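Local coordinates for EDD domain protein, DegV family (Ruminococcus gnavus, PDB 3JR7), which is of unknown function but probably binds a lipid such as a fatty acid, at residues I251-C256 against S276-T281. Numbering follows the deposited sequence.
Sequences IAHCNC and SFIVDT
Ile251-His253 and Ser276-Asp280 run side by side as parallel strands, their axes 4.7 Å apart at closest approach and their directions 23° apart. The bonds step in parallel fashion: Ile251 N gives to Phe277 O (2.9 Å), Ile251 O takes Val279 N, and Val279 O takes His253 N (3.0 Å). A fourth, Thr281 N to His253 O, carries the pairing just past the strand end. On one face Ala252 CB meets Val279 CG2 at 3.8 Å; small and branched apolar groups suit this side, where Val141 of helix 141-155 packs on both. On the other, beta-branched Ile251 and Ile278 lie beside each other under helix 257-270, Gln264 touching both, while Ala260 of the same helix touches Ile278 and His253. His253 carries its CG between the backbone N and the carbonyl carbon (chi1 75°), which brings the imidazole across to the neighbouring strand. Ile278 CG2 meets the ring edge at ND1 (3.6 Å), while Asp280 CA sits over one ring face. The Asp280 carboxylate, turned 60° from the ring, places OD1 3.1 Å from His253 NE2 at a poor angle for a hydrogen bond. With an alanine here, Ile278 CG2 and Asp280 would probably lose the flat ring they lie against, opening a gap beside Ala260. Thr281 OG1 packs on Cys254 CA and bonds to Thr286. The whole is a beta-alpha-beta crossover, strand 248-253, helix 257-270 and strand 275-280, forming the edge of a mixed sheet in the DegV fold.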
# COMPACT_ATOMS: atom_id res chain seq x y z
N ILE A 251 -9.89 0.53 -2.87
CA ILE A 251 -10.17 -0.65 -2.06
C ILE A 251 -9.35 -1.85 -2.56
O ILE A 251 -9.41 -2.19 -3.72
CB ILE A 251 -11.66 -1.02 -2.09
CG1 ILE A 251 -12.52 0.11 -1.56
CG2 ILE A 251 -11.94 -2.28 -1.26
CD1 ILE A 251 -13.95 0.05 -2.02
N ALA A 252 -8.58 -2.47 -1.69
CA ALA A 252 -7.92 -3.70 -2.03
C ALA A 252 -8.55 -4.81 -1.21
O ALA A 252 -8.90 -4.60 -0.04
CB ALA A 252 -6.42 -3.63 -1.76
N HIS A 253 -8.70 -5.98 -1.83
CA HIS A 253 -9.29 -7.14 -1.17
C HIS A 253 -8.45 -8.35 -1.45
O HIS A 253 -7.78 -8.43 -2.50
CB HIS A 253 -10.73 -7.37 -1.64
CG HIS A 253 -10.81 -7.96 -3.01
ND1 HIS A 253 -10.79 -7.20 -4.16
CD2 HIS A 253 -10.85 -9.25 -3.41
CE1 HIS A 253 -10.85 -8.00 -5.21
NE2 HIS A 253 -10.87 -9.25 -4.79
N CYS A 254 -8.40 -9.25 -0.48
CA CYS A 254 -7.70 -10.51 -0.64
C CYS A 254 -8.72 -11.65 -0.78
O CYS A 254 -9.21 -12.15 0.22
CB CYS A 254 -6.82 -10.78 0.58
SG CYS A 254 -5.81 -12.27 0.37
N ASN A 255 -9.00 -12.02 -2.03
CA ASN A 255 -9.89 -13.16 -2.36
C ASN A 255 -11.32 -12.96 -1.80
O ASN A 255 -11.94 -13.89 -1.26
CB ASN A 255 -9.29 -14.45 -1.80
CG ASN A 255 -10.00 -15.71 -2.29
OD1 ASN A 255 -10.40 -15.80 -3.46
ND2 ASN A 255 -10.17 -16.68 -1.40
N CYS A 256 -11.84 -11.74 -1.90
CA CYS A 256 -13.21 -11.42 -1.43
C CYS A 256 -13.78 -10.23 -2.20
O CYS A 256 -14.06 -9.14 -1.65
CB CYS A 256 -13.25 -11.26 0.10
SG CYS A 256 -12.14 -9.98 0.76
N SER A 276 -13.68 5.77 -7.67
CA SER A 276 -13.09 4.72 -6.86
C SER A 276 -12.73 3.50 -7.69
O SER A 276 -13.24 3.30 -8.81
CB SER A 276 -14.03 4.33 -5.71
OG SER A 276 -15.19 3.66 -6.22
N PHE A 277 -11.87 2.67 -7.13
CA PHE A 277 -11.57 1.45 -7.76
C PHE A 277 -11.23 0.40 -6.75
O PHE A 277 -10.88 0.70 -5.60
CB PHE A 277 -10.43 1.65 -8.75
CG PHE A 277 -9.13 2.03 -8.12
CD1 PHE A 277 -8.26 1.06 -7.65
CD2 PHE A 277 -8.77 3.37 -8.02
CE1 PHE A 277 -7.05 1.40 -7.07
CE2 PHE A 277 -7.50 3.72 -7.45
CZ PHE A 277 -6.68 2.74 -6.97
N ILE A 278 -11.32 -0.86 -7.22
CA ILE A 278 -11.05 -2.05 -6.43
C ILE A 278 -9.94 -2.85 -7.08
O ILE A 278 -9.93 -3.01 -8.32
CB ILE A 278 -12.33 -2.94 -6.35
CG1 ILE A 278 -13.47 -2.22 -5.59
CG2 ILE A 278 -12.03 -4.24 -5.69
CD1 ILE A 278 -14.82 -2.98 -5.60
N VAL A 279 -9.02 -3.37 -6.29
CA VAL A 279 -7.93 -4.22 -6.78
C VAL A 279 -7.71 -5.42 -5.90
O VAL A 279 -8.04 -5.39 -4.70
CB VAL A 279 -6.56 -3.51 -6.84
CG1 VAL A 279 -6.56 -2.57 -7.92
CG2 VAL A 279 -6.19 -2.85 -5.45
N ASP A 280 -7.13 -6.45 -6.50
CA ASP A 280 -6.67 -7.62 -5.79
C ASP A 280 -5.40 -7.28 -5.08
O ASP A 280 -4.56 -6.56 -5.63
CB ASP A 280 -6.41 -8.80 -6.72
CG ASP A 280 -7.69 -9.32 -7.36
OD1 ASP A 280 -8.45 -9.97 -6.66
OD2 ASP A 280 -7.95 -8.98 -8.52
N THR A 281 -5.25 -7.80 -3.88
CA THR A 281 -4.04 -7.53 -3.10
C THR A 281 -2.76 -8.10 -3.77
O THR A 281 -2.75 -9.19 -4.35
CB THR A 281 -4.14 -8.12 -1.71
OG1 THR A 281 -4.65 -9.45 -1.78
CG2 THR A 281 -5.03 -7.28 -0.80
O HOH W 1 -7.75 -10.63 -4.32